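Local structure of uncharacterized protein YhfS (Escherichia coli, 4J8L) at residues A[51-54]-A[55-59]; A[210-213]-A[214-217]. The protein is of unknown function but carries covalently attached pyridoxal 5'-phosphate and may act as a cysteine synthase. All blocks are in the same frame, centred on the assembly; numbering follows the deposited sequence. Where two conformers were deposited one is given.

Interaction 1. Residues A[51-54]-A[55-59]; sequences VTQR and VEQVL. With ACY (acetic acid), chain D.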
ATOM      1  N   VAL A  51     -24.097   8.908   2.252  1.00 16.37           N
ATOM      2  CA  VAL A  51     -23.051   9.086   1.252  1.00 15.54           C
ATOM      3  C   VAL A  51     -21.886   8.117   1.474  1.00 15.37           C
ATOM      4  O   VAL A  51     -21.290   7.606   0.524  1.00 14.24           O
ATOM      5  CB  VAL A  51     -22.559  10.549   1.213  1.00 15.94           C
ATOM      6  CG1 VAL A  51     -21.285  10.660   0.375  1.00 18.17           C
ATOM      7  CG2 VAL A  51     -23.653  11.445   0.672  1.00 21.79           C
ATOM      8  N   THR A  52     -21.592   7.818   2.736  1.00 12.94           N
ATOM      9  CA  THR A  52     -20.532   6.858   3.037  1.00 13.44           C
ATOM     10  C   THR A  52     -20.888   5.466   2.508  1.00 13.23           C
ATOM     11  O   THR A  52     -20.041   4.792   1.916  1.00 14.33           O
ATOM     12  CB  THR A  52     -20.208   6.849   4.538  1.00 13.50           C
ATOM     13  OG1 THR A  52     -19.786   8.169   4.915  1.00 13.29           O
ATOM     14  CG2 THR A  52     -19.072   5.849   4.856  1.00 14.14           C
ATOM     15  N   GLN A  53     -22.142   5.054   2.696  0.50 14.31           N
ATOM     16  CA  GLN A  53     -22.589   3.789   2.129  0.50 14.42           C
ATOM     17  C   GLN A  53     -22.370   3.790   0.621  0.50 16.16           C
ATOM     18  O   GLN A  53     -21.799   2.847   0.076  0.50 15.88           O
ATOM     19  CB  GLN A  53     -24.061   3.508   2.432  0.50 16.79           C
ATOM     20  CG  GLN A  53     -24.520   2.178   1.837  0.50 20.53           C
ATOM     21  CD  GLN A  53     -26.017   1.944   1.924  0.50 24.02           C
ATOM     22  OE1 GLN A  53     -26.825   2.855   1.731  0.50 22.10           O
ATOM     23  NE2 GLN A  53     -26.398   0.704   2.208  0.50 31.63           N
ATOM     24  N   ARG A  54     -22.807   4.859  -0.046  1.00 16.31           N
ATOM     25  CA  ARG A  54     -22.684   4.934  -1.501  1.00 16.42           C
ATOM     26  C   ARG A  54     -21.226   4.807  -1.937  1.00 15.61           C
ATOM     27  O   ARG A  54     -20.915   4.107  -2.899  1.00 17.50           O
ATOM     28  CB  ARG A  54     -23.252   6.247  -2.041  1.00 20.33           C
ATOM     29  CG  ARG A  54     -24.744   6.371  -1.973  1.00 26.73           C
ATOM     30  CD  ARG A  54     -25.203   7.663  -2.649  1.00 34.26           C
ATOM     31  NE  ARG A  54     -26.638   7.880  -2.517  1.00 47.30           N
ATOM     32  CZ  ARG A  54     -27.526   7.574  -3.454  1.00 49.04           C
ATOM     33  NH1 ARG A  54     -27.126   7.039  -4.598  1.00 47.23           N
ATOM     34  NH2 ARG A  54     -28.815   7.809  -3.250  1.00 56.00           N
ATOM     35  N   VAL A  55     -20.337   5.507  -1.239  1.00 14.45           N
ATOM     36  CA  VAL A  55     -18.919   5.459  -1.568  1.00 14.98           C
ATOM     37  C   VAL A  55     -18.394   4.039  -1.396  1.00 14.58           C
ATOM     38  O   VAL A  55     -17.634   3.537  -2.223  1.00 17.13           O
ATOM     39  CB  VAL A  55     -18.087   6.464  -0.722  1.00 12.73           C
ATOM     40  CG1 VAL A  55     -16.585   6.188  -0.875  1.00 14.79           C
ATOM     41  CG2 VAL A  55     -18.408   7.898  -1.130  1.00 12.42           C
ATOM     42  N   GLU A  56     -18.824   3.379  -0.328  1.00 15.06           N
ATOM     43  CA  GLU A  56     -18.430   1.991  -0.101  1.00 15.70           C
ATOM     44  C   GLU A  56     -18.906   1.092  -1.242  1.00 17.07           C
ATOM     45  O   GLU A  56     -18.157   0.219  -1.692  1.00 18.08           O
ATOM     46  CB  GLU A  56     -18.926   1.506   1.265  1.00 16.12           C
ATOM     47  CG  GLU A  56     -18.135   2.156   2.397  1.00 15.58           C
ATOM     48  CD  GLU A  56     -18.798   2.034   3.755  1.00 20.30           C
ATOM     49  OE1 GLU A  56     -20.003   1.706   3.819  1.00 20.34           O
ATOM     50  OE2 GLU A  56     -18.093   2.262   4.769  1.00 20.55           O
ATOM     51  N   GLN A  57     -20.122   1.337  -1.737  1.00 14.36           N
ATOM     52  CA  GLN A  57     -20.631   0.598  -2.887  1.00 16.15           C
ATOM     53  C   GLN A  57     -19.762   0.844  -4.118  1.00 16.80           C
ATOM     54  O   GLN A  57     -19.485  -0.078  -4.886  1.00 18.49           O
ATOM     55  CB  GLN A  57     -22.097   0.964  -3.175  1.00 18.33           C
ATOM     56  CG  GLN A  57     -23.059   0.417  -2.116  1.00 21.09           C
ATOM     57  CD  GLN A  57     -24.456   0.971  -2.260  1.00 29.88           C
ATOM     58  OE1 GLN A  57     -24.732   1.746  -3.173  1.00 33.14           O
ATOM     59  NE2 GLN A  57     -25.350   0.573  -1.360  1.00 33.04           N
ATOM     60  N   VAL A  58     -19.349   2.094  -4.315  1.00 16.91           N
ATOM     61  CA  VAL A  58     -18.495   2.419  -5.452  1.00 16.38           C
ATOM     62  C   VAL A  58     -17.149   1.706  -5.335  1.00 15.00           C
ATOM     63  O   VAL A  58     -16.651   1.134  -6.308  1.00 17.17           O
ATOM     64  CB  VAL A  58     -18.257   3.939  -5.562  1.00 14.53           C
ATOM     65  CG1 VAL A  58     -17.171   4.234  -6.575  1.00 17.33           C
ATOM     66  CG2 VAL A  58     -19.545   4.641  -5.963  1.00 14.89           C
ATOM     67  N   LEU A  59     -16.563   1.749  -4.146  1.00 14.28           N
ATOM     68  CA  LEU A  59     -15.284   1.070  -3.927  1.00 17.28           C
ATOM     69  C   LEU A  59     -15.402  -0.429  -4.219  1.00 17.58           C
ATOM     70  O   LEU A  59     -14.546  -1.005  -4.891  1.00 18.37           O
ATOM     71  CB  LEU A  59     -14.788   1.273  -2.496  1.00 16.14           C
ATOM     72  CG  LEU A  59     -14.403   2.701  -2.132  1.00 22.67           C
ATOM     73  CD1 LEU A  59     -13.813   2.742  -0.730  1.00 27.89           C
ATOM     74  CD2 LEU A  59     -13.424   3.237  -3.141  1.00 30.67           C
TER
HETATM   75  C   ACY D 403     -28.292  10.461   0.074  1.00 51.52           C
HETATM   76  O   ACY D 403     -28.558  11.331   0.933  1.00 46.80           O
HETATM   77  OXT ACY D 403     -27.157  10.299  -0.432  1.00 57.05           O
HETATM   78  CH3 ACY D 403     -29.397   9.553  -0.376  1.00 47.69           C
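Thr-52 places OG1 beside its backbone N (chi1 -60°), which leaves the methyl CG2 anti to that N, and Glu-56, one turn later, folds CG back beside its own N (chi1 -72°), so that CG2 meets OE2 at 3.7 Å. On the way, Glu-56 CG passes Thr-52 O at 3.3 Å, while that oxygen accepts Glu-56 N at 2.9 Å in one of the four i to i+4 bonds joining residues 51-54 to 55-58. Threonine suits this buried place: its methyl lies against the carboxylate and its hydroxyl OG1 donates to Ile-227 O. Valine fits the neighbouring face, where Val-51 CG1 and Val-55 CG2 approach to 4.3 Å against helix 229-261. Arg-54 runs extended from CG to NE, and NE donates to OXT of a bound acetic acid, probably from the crystallisation liquor, over 3.2 Å with a bent N-H...O angle of 144°. The ligand's methyl lies in the guanidinium plane at its edge, 3.4 Å from NH2. NH2 forms a salt bridge with Glu-33, and NH1 bonds to His-28 O. A leucine here would probably leave Glu-33 without this salt-bridge partner and the His-28 carbonyl without this donor. The buried Glu-56 carboxylate has two partners, Gln-48 NE2 for OE1 and Leu-70 N for OE2; gripped at both oxygens, it is likely to be tolerated as an anion and to tie the helix to strand 67-72.

Interaction 2. Residues A[210-213]-A[214-217]; sequences ADVI and NRIR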
ATOM      1  N   ALA A 210     -18.840 -10.071   1.097  1.00 20.70           N
ATOM      2  CA  ALA A 210     -19.904  -9.515   1.926  1.00 21.52           C
ATOM      3  C   ALA A 210     -19.968 -10.104   3.337  1.00 20.77           C
ATOM      4  O   ALA A 210     -20.222  -9.378   4.300  1.00 22.39           O
ATOM      5  CB  ALA A 210     -21.260  -9.673   1.224  1.00 21.47           C
ATOM      6  N   ASP A 211     -19.756 -11.411   3.474  1.00 22.13           N
ATOM      7  CA  ASP A 211     -19.833 -11.995   4.811  1.00 24.52           C
ATOM      8  C   ASP A 211     -18.772 -11.380   5.736  1.00 22.40           C
ATOM      9  O   ASP A 211     -19.051 -11.078   6.895  1.00 24.44           O
ATOM     10  CB  ASP A 211     -19.818 -13.536   4.800  1.00 28.36           C
ATOM     11  CG  ASP A 211     -18.564 -14.135   4.178  1.00 29.82           C
ATOM     12  OD1 ASP A 211     -17.717 -13.410   3.629  1.00 29.78           O
ATOM     13  OD2 ASP A 211     -18.440 -15.377   4.221  1.00 33.83           O
ATOM     14  N   VAL A 212     -17.580 -11.141   5.207  1.00 20.55           N
ATOM     15  CA  VAL A 212     -16.538 -10.492   6.002  1.00 20.19           C
ATOM     16  C   VAL A 212     -16.861  -9.023   6.298  1.00 20.45           C
ATOM     17  O   VAL A 212     -16.780  -8.579   7.446  1.00 19.67           O
ATOM     18  CB  VAL A 212     -15.167 -10.568   5.314  1.00 19.66           C
ATOM     19  CG1 VAL A 212     -14.112  -9.874   6.176  1.00 20.12           C
ATOM     20  CG2 VAL A 212     -14.799 -12.015   5.053  1.00 23.05           C
ATOM     21  N   ILE A 213     -17.222  -8.270   5.262  1.00 18.89           N
ATOM     22  CA  ILE A 213     -17.552  -6.857   5.423  1.00 17.33           C
ATOM     23  C   ILE A 213     -18.720  -6.665   6.393  1.00 18.57           C
ATOM     24  O   ILE A 213     -18.698  -5.751   7.219  1.00 19.16           O
ATOM     25  CB  ILE A 213     -17.885  -6.205   4.070  1.00 18.49           C
ATOM     26  CG1 ILE A 213     -16.680  -6.309   3.128  1.00 19.07           C
ATOM     27  CG2 ILE A 213     -18.297  -4.732   4.248  1.00 18.46           C
ATOM     28  CD1 ILE A 213     -15.403  -5.703   3.692  1.00 20.17           C
ATOM     29  N   ASN A 214     -19.730  -7.530   6.298  1.00 19.21           N
ATOM     30  CA  ASN A 214     -20.870  -7.447   7.203  1.00 21.55           C
ATOM     31  C   ASN A 214     -20.447  -7.666   8.656  1.00 22.45           C
ATOM     32  O   ASN A 214     -20.958  -7.006   9.561  1.00 22.27           O
ATOM     33  CB  ASN A 214     -21.969  -8.448   6.823  1.00 21.57           C
ATOM     34  CG  ASN A 214     -22.726  -8.043   5.575  1.00 25.34           C
ATOM     35  OD1 ASN A 214     -22.754  -6.871   5.201  1.00 27.81           O
ATOM     36  ND2 ASN A 214     -23.364  -9.016   4.933  1.00 33.17           N
ATOM     37  N   ARG A 215     -19.502  -8.577   8.878  1.00 20.72           N
ATOM     38  CA  ARG A 215     -19.011  -8.799  10.235  1.00 19.52           C
ATOM     39  C   ARG A 215     -18.284  -7.565  10.753  1.00 18.55           C
ATOM     40  O   ARG A 215     -18.366  -7.229  11.936  1.00 21.28           O
ATOM     41  CB  ARG A 215     -18.107 -10.036  10.320  1.00 21.40           C
ATOM     42  CG  ARG A 215     -18.876 -11.348  10.185  1.00 25.71           C
ATOM     43  CD  ARG A 215     -18.100 -12.538  10.739  1.00 31.45           C
ATOM     44  NE  ARG A 215     -16.941 -12.876   9.922  1.00 30.41           N
ATOM     45  CZ  ARG A 215     -16.989 -13.673   8.858  1.00 29.98           C
ATOM     46  NH1 ARG A 215     -18.142 -14.200   8.476  1.00 29.82           N
ATOM     47  NH2 ARG A 215     -15.887 -13.935   8.169  1.00 27.19           N
ATOM     48  N   ILE A 216     -17.576  -6.886   9.860  1.00 17.66           N
ATOM     49  CA  ILE A 216     -16.897  -5.660  10.237  1.00 16.78           C
ATOM     50  C   ILE A 216     -17.916  -4.571  10.576  1.00 17.77           C
ATOM     51  O   ILE A 216     -17.839  -3.939  11.631  1.00 18.44           O
ATOM     52  CB  ILE A 216     -15.958  -5.180   9.121  1.00 16.08           C
ATOM     53  CG1 ILE A 216     -14.801  -6.167   8.946  1.00 18.98           C
ATOM     54  CG2 ILE A 216     -15.443  -3.770   9.414  1.00 17.83           C
ATOM     55  CD1 ILE A 216     -13.859  -5.813   7.812  1.00 21.52           C
ATOM     56  N   ARG A 217     -18.889  -4.367   9.694  1.00 19.44           N
ATOM     57  CA  ARG A 217     -19.882  -3.317   9.928  1.00 22.00           C
ATOM     58  C   ARG A 217     -20.642  -3.515  11.243  1.00 19.46           C
ATOM     59  O   ARG A 217     -20.975  -2.541  11.927  1.00 18.87           O
ATOM     60  CB  ARG A 217     -20.847  -3.194   8.743  1.00 22.01           C
ATOM     61  CG  ARG A 217     -20.224  -2.536   7.509  1.00 21.45           C
ATOM     62  CD  ARG A 217     -19.984  -1.021   7.720  1.00 24.79           C
ATOM     63  NE  ARG A 217     -21.180  -0.377   8.255  1.00 25.64           N
ATOM     64  CZ  ARG A 217     -21.185   0.750   8.959  1.00 23.03           C
ATOM     65  NH1 ARG A 217     -20.052   1.399   9.199  1.00 19.90           N
ATOM     66  NH2 ARG A 217     -22.334   1.231   9.420  1.00 24.39           N
TER
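Helix 210-219 follows strand 203-208 of the large mixed sheet, and in its opening turns Arg-215 folds back over Asp-211. The bend at chi3 (-70°) carries the guanidinium round until Asp-211 O lies 3.6 Å above one of its faces, offset toward the rim. Asp-211 OD2 and Arg-215 NH1, 4.4 Å apart, are beyond a salt bridge, and any attraction between them is probably weak; Arg-215 NH2 instead donates to Ala-85 O and passes Val-212 CG2 at 3.8 Å. Asp-211 OD1 turns to its own helix start, accepting a weak bond from Val-212 N at 2.8 Å. Strand 203-208 runs antiparallel to its neighbours, as the seventh strand does in the large domain of class I and II aminotransferases, and the helix packs on it through branched aliphatic residues suited to a buried face. Ile-216 CD1 lies 4.4 Å from both Val-212 CG1 and Ile-213 CD1, with Val-206 under the two isoleucines and helix 74-86 beside Val-212 and Ile-216. On the exposed side, Asn-214 CG sits 3.1 Å from Ala-210 O, the carbonyl that already accepts Asn-214 N at 2.8 Å.

Both contacts are single-helix, i to i+4 arrangements, and both helices lean on strand 67-72, an outermost strand of the mixed sheet within this chain; their centres are 14 Å apart and their nearest atoms, about 5 Å apart, do not touch. Interaction 1 is the more buried: its carboxylate and hydroxyl are paired with neighbouring parts of the chain, and its helix packs against helices 11-28 and 229-261. Interaction 2 has a split character, with an aliphatic face turned to helix 74-86 and strand 203-208 and a polar face exposed. Their arginines differ too: Arg-54 adds a Glu-33 salt bridge to its His-28 carbonyl bond, whereas Arg-215 and Arg-217 bond to uncharged oxygens of Ala-85 and Gln-226.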